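Pesticidal crystal protein Cry4Aa (Bacillus thuringiensis, PDB 2C9K) kills mosquito larvae by binding to midgut epithelial cells and forming pores that cause their colloid-osmotic lysis. Local coordinates at residues Phe506-Gln511 / Leu587-Ser592; Ala535-Ser540 / Leu547-Asn552. All coordinates share one frame; numbering follows the deposited sequence.

Interaction 1 (Phe506-Gln511 / Leu587-Ser592); sequences FKITCQ and LVFNRS
Phe-506 and Phe-589 face each other as a hydrogen-bonded pair of two antiparallel strands, and their rings meet on the side that also carries Ile-508 and Leu-587. The planes lie only 12° apart, with centroids 4.7 Å from each other, but they are slid so far that little ring-on-ring overlap remains. What sits over the Phe-506 face is instead the root of the other side chain. Following Phe-589 outward, CB rides above that face in a CH-pi contact, 3.8 Å from the ring centroid of Phe-506. CG comes next, above CZ of Phe-506; CD1 then reaches Phe-506 CE1 at 3.5 Å. Further on, CE1 meets Ile-508 CG2, which lies at the edge of the Phe-589 ring. Phe-506 leans under its partner because its CG stands between the backbone N and the carbonyl carbon (chi1 76°). Beside the rings, Phe-589 N bonds to Phe-506 O at 2.8 Å, and Ile-508 and Leu-587 exchange a pair of backbone hydrogen bonds, with Leu-587 N 2.8 Å from Ile-508 O. On the other side of the sheet Lys-507 CG passes over Leu-587 O and on to Val-588 CG2. Ile-602 and Ile-605 of strand 600-609 touch Phe-506 and Phe-589 respectively, so the aromatic side faces the inside of the beta sandwich that forms the C-terminal domain of the toxin. Between the two segments, the inner-face side chains thus meet through apolar and aromatic contacts, while on the outer face the aliphatic part of Lys-507 packs on Val-588 and its amine, probably charged, hydrogen-bonds Asn-480.

Interaction 2 (Ala535-Ser540 / Leu547-Asn552); sequences AVINLS and LGMALN
Ile-537 holds CG1 between its backbone N and carbonyl carbon (chi1 49°), and Met-549, its hydrogen-bonded partner across the strands, does the same with CG (chi1 63°). The two side chains thus run side by side, with Ile-537 CG1 3.7 Å from Met-549 CG. The extended isoleucine keeps CD1 against Met-549 CG and also brings it to Leu-551 CD2 at 3.4 Å, crossing the leucine at about a right angle; only the end of the methionine, from SD on, leads away, bent at its last torsion. Leu-539 and Leu-547 make a second parallel couple on the same face, touching through their CB atoms. Strands 536-541 and 545-550 form a beta hairpin at the rim of a sheet in the C-terminal domain, and this face packs on strand 517-527 of the opposing sheet: Ile-521 touches both Leu-539 and Leu-547, and Ile-523 touches Ile-537. Five backbone hydrogen bonds hold the hairpin arms together. Two are almost straight, Ile-537 N to Met-549 O and Leu-551 N to Ala-535 O, both 2.9 Å with 176° at the hydrogen. The second of these carries the pairing past the end of the regular strand. On the reverse side the groups are smaller: Val-536 lies near Ala-550, and Asn-538 faces Gly-548, whose CA points a hydrogen at Ile-537 O (3.2 Å). A water donates to Asn-538 OD1 at 3.1 Å and, more weakly, to Leu-547 O, tying the amide to the neighbouring strand, while Asn-538 ND2 makes a weak bond to Ser-592 OG.

Both interactions belong to one antiparallel sheet of the C-terminal domain, and their centres lie about 12 Å apart. Strands 505-511, 584-591, 536-541 and 545-550 follow each other across it, so interaction 1 and interaction 2 are successive pairings joined in the middle, where strand 584-591 meets strand 536-541: Asn-538 N to Asn-590 O and Ser-540 N to Val-588 O are probable hydrogen bonds. Along the chain the hairpin of interaction 2 is nested inside the loop that interaction 1 closes. A local turn thus makes the outer pair, whereas residues far apart in sequence make the inner one, and together they build one layer of the domain's beta sandwich.

Interaction 1 (Phe506-Gln511 / Leu587-Ser592)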
loop_
_atom_site.group_PDB
_atom_site.type_symbol
_atom_site.label_atom_id
_atom_site.label_comp_id
_atom_site.label_asym_id
_atom_site.label_seq_id
_atom_site.Cartn_x
_atom_site.Cartn_y
_atom_site.Cartn_z
ATOM N N PHE A 506 17.686 13.747 -8.686
ATOM C CA PHE A 506 16.432 13.800 -7.936
ATOM C C PHE A 506 16.815 14.040 -6.490
ATOM O O PHE A 506 17.845 13.549 -6.043
ATOM C CB PHE A 506 15.598 12.510 -8.114
ATOM C CG PHE A 506 16.087 11.315 -7.328
ATOM C CD1 PHE A 506 15.765 11.163 -5.983
ATOM C CD2 PHE A 506 16.821 10.307 -7.954
ATOM C CE1 PHE A 506 16.162 10.020 -5.276
ATOM C CE2 PHE A 506 17.225 9.162 -7.260
ATOM C CZ PHE A 506 16.895 9.019 -5.922
ATOM N N LYS A 507 16.012 14.826 -5.773
ATOM C CA LYS A 507 16.308 15.129 -4.374
ATOM C C LYS A 507 15.176 14.881 -3.390
ATOM O O LYS A 507 14.044 15.316 -3.587
ATOM C CB LYS A 507 16.768 16.576 -4.233
ATOM C CG LYS A 507 17.040 17.010 -2.796
ATOM C CD LYS A 507 15.895 17.827 -2.227
ATOM C CE LYS A 507 15.764 19.140 -2.947
ATOM N NZ LYS A 507 14.439 19.748 -2.693
ATOM N N ILE A 508 15.489 14.169 -2.322
ATOM C CA ILE A 508 14.508 13.899 -1.296
ATOM C C ILE A 508 15.029 14.644 -0.063
ATOM O O ILE A 508 16.242 14.670 0.188
ATOM C CB ILE A 508 14.372 12.365 -1.055
ATOM C CG1 ILE A 508 14.273 12.050 0.430
ATOM C CG2 ILE A 508 15.535 11.634 -1.662
ATOM C CD1 ILE A 508 12.946 12.364 1.021
ATOM N N THR A 509 14.119 15.284 0.671
ATOM C CA THR A 509 14.476 16.035 1.872
ATOM C C THR A 509 14.071 15.274 3.134
ATOM O O THR A 509 12.940 14.815 3.251
ATOM C CB THR A 509 13.783 17.401 1.877
ATOM O OG1 THR A 509 14.019 18.050 0.626
ATOM C CG2 THR A 509 14.329 18.273 2.996
ATOM N N CYS A 510 14.994 15.148 4.080
ATOM C CA CYS A 510 14.714 14.423 5.321
ATOM C C CYS A 510 14.935 15.272 6.558
ATOM O O CYS A 510 15.746 16.195 6.554
ATOM C CB CYS A 510 15.596 13.181 5.424
ATOM S SG CYS A 510 15.526 12.128 3.981
ATOM N N GLN A 511 14.206 14.947 7.617
ATOM C CA GLN A 511 14.324 15.655 8.878
ATOM C C GLN A 511 14.836 14.626 9.876
ATOM O O GLN A 511 14.203 13.592 10.085
ATOM C CB GLN A 511 12.960 16.184 9.310
ATOM C CG GLN A 511 13.007 17.144 10.492
ATOM C CD GLN A 511 11.634 17.708 10.851
ATOM O OE1 GLN A 511 10.954 18.307 10.013
ATOM N NE2 GLN A 511 11.229 17.522 12.102
ATOM N N LEU A 587 18.967 15.444 0.264
ATOM C CA LEU A 587 19.557 14.270 -0.344
ATOM C C LEU A 587 19.491 14.416 -1.865
ATOM O O LEU A 587 18.504 14.043 -2.510
ATOM C CB LEU A 587 18.816 13.013 0.130
ATOM C CG LEU A 587 19.556 12.046 1.074
ATOM C CD1 LEU A 587 20.039 12.762 2.318
ATOM C CD2 LEU A 587 18.628 10.903 1.459
ATOM N N VAL A 588 20.551 14.980 -2.431
ATOM C CA VAL A 588 20.610 15.189 -3.868
ATOM C C VAL A 588 21.322 14.038 -4.551
ATOM O O VAL A 588 22.509 13.834 -4.344
ATOM C CB VAL A 588 21.360 16.481 -4.221
ATOM C CG1 VAL A 588 21.078 16.857 -5.658
ATOM C CG2 VAL A 588 20.954 17.596 -3.283
ATOM N N PHE A 589 20.578 13.294 -5.361
ATOM C CA PHE A 589 21.117 12.166 -6.102
ATOM C C PHE A 589 21.377 12.555 -7.551
ATOM O O PHE A 589 20.511 13.121 -8.221
ATOM C CB PHE A 589 20.141 10.977 -6.088
ATOM C CG PHE A 589 20.065 10.256 -4.775
ATOM C CD1 PHE A 589 19.214 10.696 -3.768
ATOM C CD2 PHE A 589 20.873 9.153 -4.531
ATOM C CE1 PHE A 589 19.172 10.049 -2.537
ATOM C CE2 PHE A 589 20.838 8.499 -3.299
ATOM C CZ PHE A 589 19.986 8.951 -2.301
ATOM N N ASN A 590 22.578 12.247 -8.033
ATOM C CA ASN A 590 22.956 12.525 -9.418
ATOM C C ASN A 590 23.512 11.276 -10.074
ATOM O O ASN A 590 24.106 10.419 -9.414
ATOM C CB ASN A 590 24.029 13.611 -9.497
ATOM C CG ASN A 590 23.450 15.000 -9.616
ATOM O OD1 ASN A 590 23.519 15.792 -8.678
ATOM N ND2 ASN A 590 22.873 15.309 -10.775
ATOM N N ARG A 591 23.302 11.176 -11.381
ATOM C CA ARG A 591 23.827 10.062 -12.158
ATOM C C ARG A 591 24.858 10.676 -13.102
ATOM O O ARG A 591 24.541 11.602 -13.843
ATOM C CB ARG A 591 22.713 9.384 -12.949
ATOM C CG ARG A 591 23.221 8.246 -13.781
ATOM C CD ARG A 591 22.133 7.311 -14.227
ATOM N NE ARG A 591 22.702 6.301 -15.105
ATOM C CZ ARG A 591 22.000 5.349 -15.701
ATOM N NH1 ARG A 591 20.693 5.277 -15.506
ATOM N NH2 ARG A 591 22.608 4.480 -16.496
ATOM N N SER A 592 26.087 10.175 -13.074
ATOM C CA SER A 592 27.132 10.742 -13.919
ATOM C C SER A 592 27.602 9.876 -15.079
ATOM O O SER A 592 28.189 10.383 -16.029
ATOM C CB SER A 592 28.330 11.108 -13.056
ATOM O OG SER A 592 28.764 9.981 -12.327
#

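Interaction 2 (Ala535-Ser540 / Leu547-Asn552)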
loop_
_atom_site.group_PDB
_atom_site.type_symbol
_atom_site.label_atom_id
_atom_site.label_comp_id
_atom_site.label_asym_id
_atom_site.label_seq_id
_atom_site.Cartn_x
_atom_site.Cartn_y
_atom_site.Cartn_z
ATOM N N ALA A 535 25.933 2.015 -14.086
ATOM C CA ALA A 535 25.520 3.385 -13.848
ATOM C C ALA A 535 26.261 3.805 -12.587
ATOM O O ALA A 535 26.552 2.977 -11.724
ATOM C CB ALA A 535 24.019 3.457 -13.629
ATOM N N VAL A 536 26.589 5.083 -12.487
ATOM C CA VAL A 536 27.290 5.593 -11.319
ATOM C C VAL A 536 26.385 6.603 -10.637
ATOM O O VAL A 536 25.770 7.431 -11.305
ATOM C CB VAL A 536 28.621 6.257 -11.727
ATOM C CG1 VAL A 536 29.181 7.086 -10.587
ATOM C CG2 VAL A 536 29.612 5.188 -12.109
ATOM N N ILE A 537 26.303 6.533 -9.314
ATOM C CA ILE A 537 25.448 7.438 -8.550
ATOM C C ILE A 537 26.175 8.276 -7.506
ATOM O O ILE A 537 26.872 7.746 -6.644
ATOM C CB ILE A 537 24.357 6.650 -7.847
ATOM C CG1 ILE A 537 24.998 5.463 -7.112
ATOM C CG2 ILE A 537 23.315 6.212 -8.863
ATOM C CD1 ILE A 537 24.025 4.481 -6.518
ATOM N N ASN A 538 25.995 9.587 -7.582
ATOM C CA ASN A 538 26.631 10.487 -6.639
ATOM C C ASN A 538 25.596 11.142 -5.748
ATOM O O ASN A 538 24.634 11.746 -6.216
ATOM C CB ASN A 538 27.441 11.538 -7.385
ATOM C CG ASN A 538 28.574 10.928 -8.168
ATOM O OD1 ASN A 538 29.497 10.352 -7.592
ATOM N ND2 ASN A 538 28.508 11.034 -9.493
ATOM N N LEU A 539 25.818 11.003 -4.449
ATOM C CA LEU A 539 24.934 11.526 -3.418
ATOM C C LEU A 539 25.603 12.728 -2.766
ATOM O O LEU A 539 26.666 12.594 -2.154
ATOM C CB LEU A 539 24.719 10.453 -2.352
ATOM C CG LEU A 539 23.363 10.151 -1.722
ATOM C CD1 LEU A 539 23.625 9.352 -0.447
ATOM C CD2 LEU A 539 22.596 11.419 -1.408
ATOM N N SER A 540 24.998 13.902 -2.900
ATOM C CA SER A 540 25.565 15.086 -2.280
ATOM C C SER A 540 24.685 15.538 -1.135
ATOM O O SER A 540 23.520 15.891 -1.331
ATOM C CB SER A 540 25.706 16.228 -3.284
ATOM O OG SER A 540 26.857 16.061 -4.091
ATOM N N LEU A 547 28.913 11.050 -1.080
ATOM C CA LEU A 547 29.008 9.629 -1.355
ATOM C C LEU A 547 28.833 9.307 -2.833
ATOM O O LEU A 547 28.135 10.010 -3.556
ATOM C CB LEU A 547 27.957 8.881 -0.542
ATOM C CG LEU A 547 27.891 9.176 0.958
ATOM C CD1 LEU A 547 27.428 10.610 1.195
ATOM C CD2 LEU A 547 26.923 8.201 1.609
ATOM N N GLY A 548 29.473 8.234 -3.278
ATOM C CA GLY A 548 29.365 7.839 -4.667
ATOM C C GLY A 548 29.663 6.364 -4.818
ATOM O O GLY A 548 30.419 5.797 -4.030
ATOM N N MET A 549 29.067 5.735 -5.824
ATOM C CA MET A 549 29.291 4.317 -6.055
ATOM C C MET A 549 28.733 3.835 -7.406
ATOM O O MET A 549 27.898 4.496 -8.030
ATOM C CB MET A 549 28.678 3.506 -4.900
ATOM C CG MET A 549 27.172 3.640 -4.767
ATOM S SD MET A 549 26.428 2.679 -3.408
ATOM C CE MET A 549 27.403 1.139 -3.493
ATOM N N ALA A 550 29.220 2.682 -7.852
ATOM C CA ALA A 550 28.782 2.080 -9.102
ATOM C C ALA A 550 27.732 1.023 -8.788
ATOM O O ALA A 550 27.892 0.239 -7.851
ATOM C CB ALA A 550 29.955 1.440 -9.809
ATOM N N LEU A 551 26.654 1.014 -9.563
ATOM C CA LEU A 551 25.586 0.047 -9.371
ATOM C C LEU A 551 25.866 -1.175 -10.238
ATOM O O LEU A 551 26.558 -1.075 -11.250
ATOM C CB LEU A 551 24.243 0.673 -9.747
ATOM C CG LEU A 551 23.767 1.799 -8.827
ATOM C CD1 LEU A 551 22.448 2.353 -9.343
ATOM C CD2 LEU A 551 23.605 1.272 -7.414
ATOM N N ASN A 552 25.332 -2.327 -9.842
ATOM C CA ASN A 552 25.542 -3.563 -10.591
ATOM C C ASN A 552 24.284 -3.985 -11.330
ATOM O O ASN A 552 23.172 -3.596 -10.959
ATOM C CB ASN A 552 25.939 -4.691 -9.645
ATOM C CG ASN A 552 27.174 -4.369 -8.837
ATOM O OD1 ASN A 552 27.323 -4.845 -7.709
ATOM N ND2 ASN A 552 28.075 -3.572 -9.409
HETATM O O HOH W 1 24.344 -0.711 -13.076
HETATM O O HOH W 2 30.387 11.621 -4.872
#